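Local coordinates for fatty acid-binding protein TM_1468 (Thermotoga maritima, PDB 1VPV) that binds long-chain fatty acids such as palmitate and may take part in lipid transport or fatty acid metabolism, at residues 227-232 with 264-269; 136-141 with 243-248. All blocks are in the same frame, centred on the assembly; numbering follows the deposited sequence.

Interaction 1: residues 227-232 with 264-269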
ATOM      1  N   ALA A 227      19.423  -3.775   5.063  1.00 20.99           N
ATOM      2  CA  ALA A 227      18.507  -4.447   5.986  1.00 19.61           C
ATOM      3  C   ALA A 227      17.188  -4.860   5.314  1.00 20.98           C
ATOM      4  O   ALA A 227      16.641  -5.920   5.631  1.00 20.05           O
ATOM      5  CB  ALA A 227      18.216  -3.567   7.175  1.00 17.08           C
ATOM      6  N   LEU A 228      16.685  -4.040   4.388  1.00 20.50           N
ATOM      7  CA  LEU A 228      15.360  -4.319   3.780  1.00 21.97           C
ATOM      8  C   LEU A 228      15.461  -5.515   2.861  1.00 22.24           C
ATOM      9  O   LEU A 228      14.550  -6.341   2.781  1.00 20.66           O
ATOM     10  CB  LEU A 228      14.833  -3.113   2.969  1.00 20.18           C
ATOM     11  CG  LEU A 228      14.471  -1.772   3.630  1.00 20.76           C
ATOM     12  CD1 LEU A 228      13.349  -1.036   2.828  1.00 19.78           C
ATOM     13  CD2 LEU A 228      14.040  -1.996   5.030  1.00 20.06           C
ATOM     14  N   ILE A 229      16.587  -5.562   2.152  1.00 22.07           N
ATOM     15  CA  ILE A 229      16.863  -6.583   1.195  1.00 23.32           C
ATOM     16  C   ILE A 229      17.221  -7.873   1.920  1.00 23.95           C
ATOM     17  O   ILE A 229      16.833  -8.937   1.464  1.00 21.78           O
ATOM     18  CB  ILE A 229      17.975  -6.146   0.203  1.00 23.59           C
ATOM     19  CG1 ILE A 229      17.434  -5.033  -0.703  1.00 25.18           C
ATOM     20  CG2 ILE A 229      18.457  -7.333  -0.655  1.00 19.66           C
ATOM     21  CD1 ILE A 229      18.495  -4.308  -1.489  1.00 26.60           C
ATOM     22  N   GLU A 230      17.932  -7.778   3.042  1.00 25.28           N
ATOM     23  CA  GLU A 230      18.223  -8.985   3.837  1.00 27.45           C
ATOM     24  C   GLU A 230      16.941  -9.590   4.422  1.00 23.87           C
ATOM     25  O   GLU A 230      16.819 -10.803   4.486  1.00 25.69           O
ATOM     26  CB  GLU A 230      19.285  -8.740   4.928  1.00 25.94           C
ATOM     27  CG  GLU A 230      20.638  -8.362   4.356  1.00 31.01           C
ATOM     28  CD  GLU A 230      21.752  -8.249   5.395  1.00 36.14           C
ATOM     29  OE1 GLU A 230      22.175  -9.302   5.942  1.00 54.01           O
ATOM     30  OE2 GLU A 230      22.239  -7.113   5.637  1.00 49.80           O
ATOM     31  N   LYS A 231      15.979  -8.766   4.807  1.00 22.02           N
ATOM     32  CA  LYS A 231      14.703  -9.292   5.277  1.00 23.73           C
ATOM     33  C   LYS A 231      13.962 -10.055   4.177  1.00 22.23           C
ATOM     34  O   LYS A 231      13.487 -11.164   4.399  1.00 19.84           O
ATOM     35  CB  LYS A 231      13.826  -8.178   5.858  1.00 25.47           C
ATOM     36  CG  LYS A 231      12.341  -8.551   6.058  1.00 28.91           C
ATOM     37  CD  LYS A 231      12.104  -9.779   6.971  1.00 31.67           C
ATOM     38  CE  LYS A 231      12.264  -9.441   8.446  1.00 35.54           C
ATOM     39  NZ  LYS A 231      12.321 -10.646   9.333  1.00 31.66           N
ATOM     40  N   LEU A 232      13.869  -9.468   2.993  1.00 21.88           N
ATOM     41  CA  LEU A 232      13.300 -10.161   1.839  1.00 21.07           C
ATOM     42  C   LEU A 232      13.997 -11.498   1.579  1.00 24.19           C
ATOM     43  O   LEU A 232      13.358 -12.490   1.211  1.00 23.11           O
ATOM     44  CB  LEU A 232      13.418  -9.281   0.602  1.00 21.23           C
ATOM     45  CG  LEU A 232      13.073  -9.926  -0.739  1.00 24.24           C
ATOM     46  CD1 LEU A 232      11.582 -10.198  -0.805  1.00 31.42           C
ATOM     47  CD2 LEU A 232      13.489  -9.042  -1.892  1.00 24.94           C
ATOM     48  N   LYS A 264      20.971  -5.675  -7.921  1.00 25.19           N
ATOM     49  CA  LYS A 264      22.238  -6.392  -7.792  1.00 25.41           C
ATOM     50  C   LYS A 264      21.995  -7.833  -7.401  1.00 25.02           C
ATOM     51  O   LYS A 264      22.829  -8.667  -7.655  1.00 26.81           O
ATOM     52  CB  LYS A 264      23.157  -5.733  -6.759  1.00 23.90           C
ATOM     53  CG  LYS A 264      23.625  -4.363  -7.191  1.00 26.15           C
ATOM     54  CD  LYS A 264      24.543  -3.696  -6.187  1.00 24.73           C
ATOM     55  CE  LYS A 264      24.627  -2.217  -6.459  1.00 26.05           C
ATOM     56  NZ  LYS A 264      25.775  -1.623  -5.768  1.00 24.45           N
ATOM     57  N   SER A 265      20.860  -8.145  -6.789  1.00 25.36           N
ATOM     58  CA  SER A 265      20.656  -9.516  -6.392  1.00 25.44           C
ATOM     59  C   SER A 265      19.328 -10.162  -6.736  1.00 24.21           C
ATOM     60  O   SER A 265      19.114 -11.318  -6.394  1.00 21.93           O
ATOM     61  CB  SER A 265      21.003  -9.682  -4.919  1.00 27.83           C
ATOM     62  OG  SER A 265      20.696  -8.541  -4.206  1.00 26.33           O
ATOM     63  N   TYR A 266      18.472  -9.473  -7.489  1.00 25.31           N
ATOM     64  CA  TYR A 266      17.224 -10.088  -7.945  1.00 24.39           C
ATOM     65  C   TYR A 266      16.960  -9.776  -9.429  1.00 24.95           C
ATOM     66  O   TYR A 266      17.356  -8.707  -9.915  1.00 25.41           O
ATOM     67  CB  TYR A 266      16.064  -9.637  -7.037  1.00 25.05           C
ATOM     68  CG  TYR A 266      16.119 -10.282  -5.663  1.00 22.14           C
ATOM     69  CD1 TYR A 266      15.513 -11.516  -5.430  1.00 30.84           C
ATOM     70  CD2 TYR A 266      16.808  -9.691  -4.623  1.00 26.83           C
ATOM     71  CE1 TYR A 266      15.581 -12.131  -4.200  1.00 27.77           C
ATOM     72  CE2 TYR A 266      16.887 -10.305  -3.376  1.00 30.49           C
ATOM     73  CZ  TYR A 266      16.271 -11.525  -3.185  1.00 29.04           C
ATOM     74  OH  TYR A 266      16.343 -12.140  -1.979  1.00 26.00           O
ATOM     75  N   GLU A 267      16.326 -10.724 -10.138  1.00 22.51           N
ATOM     76  CA  GLU A 267      15.787 -10.464 -11.461  1.00 23.75           C
ATOM     77  C   GLU A 267      14.477  -9.691 -11.262  1.00 22.61           C
ATOM     78  O   GLU A 267      13.437 -10.272 -10.893  1.00 18.99           O
ATOM     79  CB  GLU A 267      15.579 -11.769 -12.274  1.00 23.36           C
ATOM     80  CG  GLU A 267      15.722 -11.553 -13.796  1.00 30.33           C
ATOM     81  CD  GLU A 267      15.206 -12.693 -14.671  1.00 32.68           C
ATOM     82  OE1 GLU A 267      15.567 -13.865 -14.420  1.00 39.62           O
ATOM     83  OE2 GLU A 267      14.460 -12.405 -15.645  1.00 47.01           O
ATOM     84  N   VAL A 268      14.556  -8.369 -11.437  1.00 21.90           N
ATOM     85  CA  VAL A 268      13.372  -7.507 -11.413  1.00 21.85           C
ATOM     86  C   VAL A 268      12.781  -7.422 -12.838  1.00 21.53           C
ATOM     87  O   VAL A 268      13.328  -6.746 -13.710  1.00 19.53           O
ATOM     88  CB  VAL A 268      13.678  -6.088 -10.912  1.00 19.12           C
ATOM     89  CG1 VAL A 268      12.401  -5.380 -10.602  1.00 22.86           C
ATOM     90  CG2 VAL A 268      14.536  -6.099  -9.681  1.00 21.28           C
ATOM     91  N   VAL A 269      11.685  -8.125 -13.086  1.00 21.44           N
ATOM     92  CA  VAL A 269      11.065  -8.056 -14.407  1.00 24.25           C
ATOM     93  C   VAL A 269      10.184  -6.804 -14.622  1.00 22.92           C
ATOM     94  O   VAL A 269       9.912  -6.451 -15.744  1.00 24.97           O
ATOM     95  CB  VAL A 269      10.325  -9.392 -14.815  1.00 25.99           C
ATOM     96  CG1 VAL A 269      11.318 -10.552 -14.852  1.00 28.33           C
ATOM     97  CG2 VAL A 269       9.200  -9.729 -13.898  1.00 29.64           C
TER
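Ser265 meets the helix first, through its hydroxyl OG, which lies 4.4 Å from the CG2 methyl of Ile229, a loose contact. Tyr266 follows and is central to the contact. Its CG stands anti to the carbonyl carbon (chi1 -72°), which sends the ring toward the last turn of helix 220-232, where two aliphatic side chains meet it in different ways. Leu232 lies over one face: Leu232 CD2 sits 4.1 Å from the centroid of the Tyr266 ring and 21° off the normal, a CH-pi contact displaced toward the CE2-CZ rim. Ile229 comes instead at the edge, near the ring plane, with Ile229 CG2 4.3 Å from Tyr266 CE2. Leu232 reaches the face because its CG is anti to the backbone N (chi1 171°), and it approaches from the direction opposite to Tyr266. No hydrogen bond crosses between the two segments, but the phenol is anchored nearby: Tyr266 OH bonds to the carbonyl O of Thr236, in the loop that follows the helix. That bond and the aliphatic contacts at face and edge would together restrict the ring's movement. Beyond Tyr266 the chain enters strand 267-275, beside strand 241-248. The contact lies where helices 220-232 and 252-263 pack side by side on the sheet; Leu232 touches Leu262 of the second helix and Ile173 of strand 170-176.

Interaction 2: residues 136-141 with 243-248; sequences AIPLPA and RVIGVH. With PLM (palmitic acid), chain D.
The puckered pyrrolidine of Pro138 is the one ring in the contact with Ile245; no aromatic group or amide plane is stacked here. The CD1 methyl of Ile245 approaches obliquely on the CB-CG side of that ring, 3.7 Å from Pro138 CB and 3.8 Å from Pro138 CG. The flat guanidinium of Arg243 turns to partners beyond the two segments, forming salt bridges with Glu294 on the adjacent strand and with Glu146, farther along helix 138-149, an ionic tie between this helix and the sheet. Next after the proline, Leu139 slides past the same isoleucine in the opposite direction, its CD2 methyl 3.9 Å from Ile245 CG1. Ile245 CG1 is anti to the carbonyl carbon (chi1 -59°), against the leucine, and the extended second torsion (chi2 -179°) carries CD1 on to Pro138. Leu139 CD2 also comes within 4.4 Å of the carbonyl O of Arg243. At the start of 136-141, Ala136 N lies 3.7 Å from CG, the terminal methyl carbon of palmitate, while Val247 CG2 is 3.8 Å from the lipid's CE. The carboxylate of the fatty acid is held far away, by hydrogen bonds to Ser108 and Thr75. With no hydrogen bond between the segments, the side chains that meet across them do so through methyl and methylene groups, without directional bonds; both segments also approach the tail end of the lipid, consistent with a mostly apolar surrounding there.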
ATOM      1  N   ALA A 136       2.381  -2.435  -1.580  1.00 21.03           N
ATOM      2  CA  ALA A 136       2.190  -3.855  -1.760  1.00 22.22           C
ATOM      3  C   ALA A 136       0.778  -4.176  -2.259  1.00 23.72           C
ATOM      4  O   ALA A 136       0.600  -5.169  -2.925  1.00 25.25           O
ATOM      5  CB  ALA A 136       2.490  -4.596  -0.503  1.00 22.18           C
ATOM      6  N   ILE A 137      -0.213  -3.341  -1.952  1.00 23.80           N
ATOM      7  CA  ILE A 137      -1.616  -3.653  -2.270  1.00 23.32           C
ATOM      8  C   ILE A 137      -1.931  -3.684  -3.764  1.00 22.67           C
ATOM      9  O   ILE A 137      -2.722  -4.529  -4.205  1.00 25.09           O
ATOM     10  CB  ILE A 137      -2.601  -2.694  -1.562  1.00 24.42           C
ATOM     11  CG1 ILE A 137      -2.745  -3.090  -0.098  1.00 23.50           C
ATOM     12  CG2 ILE A 137      -4.026  -2.705  -2.243  1.00 26.69           C
ATOM     13  CD1 ILE A 137      -3.238  -1.966   0.773  1.00 32.68           C
ATOM     14  N   PRO A 138      -1.358  -2.760  -4.545  1.00 18.70           N
ATOM     15  CA  PRO A 138      -1.616  -2.797  -5.986  1.00 21.42           C
ATOM     16  C   PRO A 138      -1.072  -4.027  -6.706  1.00 21.92           C
ATOM     17  O   PRO A 138      -1.499  -4.322  -7.829  1.00 22.58           O
ATOM     18  CB  PRO A 138      -0.897  -1.549  -6.512  1.00 22.68           C
ATOM     19  CG  PRO A 138      -0.616  -0.713  -5.303  1.00 20.45           C
ATOM     20  CD  PRO A 138      -0.505  -1.634  -4.163  1.00 15.90           C
ATOM     21  N   LEU A 139      -0.108  -4.708  -6.101  1.00 23.86           N
ATOM     22  CA  LEU A 139       0.504  -5.878  -6.735  1.00 25.94           C
ATOM     23  C   LEU A 139      -0.571  -6.934  -6.963  1.00 23.46           C
ATOM     24  O   LEU A 139      -0.806  -7.309  -8.100  1.00 23.20           O
ATOM     25  CB  LEU A 139       1.727  -6.415  -5.938  1.00 27.18           C
ATOM     26  CG  LEU A 139       2.927  -5.468  -5.847  1.00 30.13           C
ATOM     27  CD1 LEU A 139       3.946  -5.923  -4.857  1.00 33.64           C
ATOM     28  CD2 LEU A 139       3.561  -5.269  -7.202  1.00 33.89           C
ATOM     29  N   PRO A 140      -1.276  -7.363  -5.905  1.00 23.02           N
ATOM     30  CA  PRO A 140      -2.440  -8.255  -6.132  1.00 24.29           C
ATOM     31  C   PRO A 140      -3.583  -7.696  -6.997  1.00 23.55           C
ATOM     32  O   PRO A 140      -4.334  -8.477  -7.578  1.00 26.77           O
ATOM     33  CB  PRO A 140      -2.930  -8.580  -4.717  1.00 24.53           C
ATOM     34  CG  PRO A 140      -2.307  -7.582  -3.825  1.00 23.44           C
ATOM     35  CD  PRO A 140      -1.032  -7.139  -4.476  1.00 21.41           C
ATOM     36  N   ALA A 141      -3.710  -6.379  -7.101  1.00 22.44           N
ATOM     37  CA  ALA A 141      -4.716  -5.778  -7.989  1.00 21.14           C
ATOM     38  C   ALA A 141      -4.367  -5.932  -9.442  1.00 21.75           C
ATOM     39  O   ALA A 141      -5.242  -6.235 -10.267  1.00 25.75           O
ATOM     40  CB  ALA A 141      -4.900  -4.318  -7.686  1.00 19.76           C
ATOM     41  N   ARG A 243       8.451  -8.674  -9.210  1.00 18.25           N
ATOM     42  CA  ARG A 243       7.941  -7.363  -9.667  1.00 18.88           C
ATOM     43  C   ARG A 243       7.821  -6.458  -8.436  1.00 19.12           C
ATOM     44  O   ARG A 243       7.575  -6.940  -7.343  1.00 18.11           O
ATOM     45  CB  ARG A 243       6.610  -7.486 -10.395  1.00 15.32           C
ATOM     46  CG  ARG A 243       6.696  -8.267 -11.689  1.00 24.85           C
ATOM     47  CD  ARG A 243       5.461  -8.079 -12.585  1.00 23.64           C
ATOM     48  NE  ARG A 243       4.256  -8.601 -11.933  1.00 29.89           N
ATOM     49  CZ  ARG A 243       3.091  -8.831 -12.548  1.00 27.88           C
ATOM     50  NH1 ARG A 243       2.956  -8.595 -13.830  1.00 18.33           N
ATOM     51  NH2 ARG A 243       2.048  -9.322 -11.871  1.00 31.97           N
ATOM     52  N   VAL A 244       7.977  -5.155  -8.621  1.00 19.60           N
ATOM     53  CA  VAL A 244       8.223  -4.226  -7.508  1.00 20.76           C
ATOM     54  C   VAL A 244       7.571  -2.851  -7.715  1.00 21.31           C
ATOM     55  O   VAL A 244       7.616  -2.284  -8.813  1.00 20.76           O
ATOM     56  CB  VAL A 244       9.744  -3.963  -7.362  1.00 21.05           C
ATOM     57  CG1 VAL A 244      10.043  -3.118  -6.144  1.00 24.87           C
ATOM     58  CG2 VAL A 244      10.493  -5.268  -7.271  1.00 30.73           C
ATOM     59  N   ILE A 245       6.982  -2.321  -6.650  1.00 22.21           N
ATOM     60  CA  ILE A 245       6.642  -0.914  -6.572  1.00 23.75           C
ATOM     61  C   ILE A 245       7.529  -0.309  -5.499  1.00 23.69           C
ATOM     62  O   ILE A 245       7.425  -0.670  -4.359  1.00 22.30           O
ATOM     63  CB  ILE A 245       5.161  -0.716  -6.208  1.00 24.07           C
ATOM     64  CG1 ILE A 245       4.280  -1.397  -7.258  1.00 25.56           C
ATOM     65  CG2 ILE A 245       4.792   0.784  -6.116  1.00 26.59           C
ATOM     66  CD1 ILE A 245       2.773  -1.218  -6.989  1.00 27.20           C
ATOM     67  N   GLY A 246       8.430   0.588  -5.880  1.00 25.11           N
ATOM     68  CA  GLY A 246       9.169   1.391  -4.920  1.00 23.87           C
ATOM     69  C   GLY A 246       8.280   2.505  -4.394  1.00 25.45           C
ATOM     70  O   GLY A 246       7.621   3.223  -5.185  1.00 26.71           O
ATOM     71  N   VAL A 247       8.217   2.637  -3.064  1.00 24.25           N
ATOM     72  CA  VAL A 247       7.415   3.702  -2.455  1.00 25.80           C
ATOM     73  C   VAL A 247       8.261   4.642  -1.648  1.00 24.67           C
ATOM     74  O   VAL A 247       9.321   4.282  -1.138  1.00 23.66           O
ATOM     75  CB  VAL A 247       6.253   3.186  -1.563  1.00 26.63           C
ATOM     76  CG1 VAL A 247       5.264   2.376  -2.398  1.00 26.36           C
ATOM     77  CG2 VAL A 247       6.798   2.376  -0.414  1.00 31.13           C
ATOM     78  N   HIS A 248       7.772   5.868  -1.538  1.00 25.01           N
ATOM     79  CA  HIS A 248       8.477   6.881  -0.811  1.00 23.46           C
ATOM     80  C   HIS A 248       7.521   7.984  -0.382  1.00 22.30           C
ATOM     81  O   HIS A 248       6.578   8.300  -1.083  1.00 22.40           O
ATOM     82  CB  HIS A 248       9.583   7.446  -1.700  1.00 22.59           C
ATOM     83  CG  HIS A 248       9.077   8.320  -2.806  1.00 26.99           C
ATOM     84  ND1 HIS A 248       9.049   9.699  -2.713  1.00 26.37           N
ATOM     85  CD2 HIS A 248       8.555   8.010  -4.020  1.00 22.09           C
ATOM     86  CE1 HIS A 248       8.540  10.198  -3.826  1.00 25.05           C
ATOM     87  NE2 HIS A 248       8.219   9.192  -4.627  1.00 20.45           N
TER
HETATM   88  C1  PLM D 501      -7.197   4.558   9.056  1.00 34.58           C
HETATM   89  O1  PLM D 501      -8.158   3.734   9.062  1.00 33.10           O
HETATM   90  O2  PLM D 501      -7.236   5.636   9.731  1.00 29.42           O
HETATM   91  C2  PLM D 501      -5.997   4.234   8.194  1.00 28.71           C
HETATM   92  C3  PLM D 501      -4.847   3.707   9.026  1.00 19.59           C
HETATM   93  C4  PLM D 501      -3.612   3.528   8.152  1.00 17.20           C
HETATM   94  C5  PLM D 501      -2.449   3.067   9.026  1.00 17.40           C
HETATM   95  C6  PLM D 501      -1.181   2.873   8.235  1.00 19.64           C
HETATM   96  C7  PLM D 501      -0.034   2.349   9.085  1.00 20.02           C
HETATM   97  C8  PLM D 501       1.306   2.548   8.385  1.00 18.58           C
HETATM   98  C9  PLM D 501       1.503   1.553   7.262  1.00 18.97           C
HETATM   99  CA  PLM D 501       2.792   1.795   6.503  1.00 21.27           C
HETATM  100  CB  PLM D 501       3.033   0.687   5.490  1.00 15.01           C
HETATM  101  CC  PLM D 501       4.156   1.079   4.533  1.00 18.39           C
HETATM  102  CD  PLM D 501       4.553  -0.077   3.592  1.00 20.79           C
HETATM  103  CE  PLM D 501       5.507   0.370   2.499  1.00 21.45           C
HETATM  104  CF  PLM D 501       6.048  -0.791   1.680  1.00 28.46           C
HETATM  105  CG  PLM D 501       5.097  -1.216   0.558  1.00 28.46           C

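Overall arrangement
Both contacts belong to the sheet in which strands 241-248 and 267-275 are parallel neighbours, but they lie on opposite faces of it. The centre of interaction 2 is about 7 Å from the centre of the chain, and this contact borders the palmitate tail; that of interaction 1 is about 19 Å from it, also largely buried but in the helix layer on the other face. One is an aliphatic fit around an isoleucine, the other is built on an aromatic ring with a tethered hydroxyl. The two meet through the strand pair itself: Val268 CG1 packs 3.8 Å from Val244 CG2, and Val269 CG2 lies 3.6 Å from Arg243 CG.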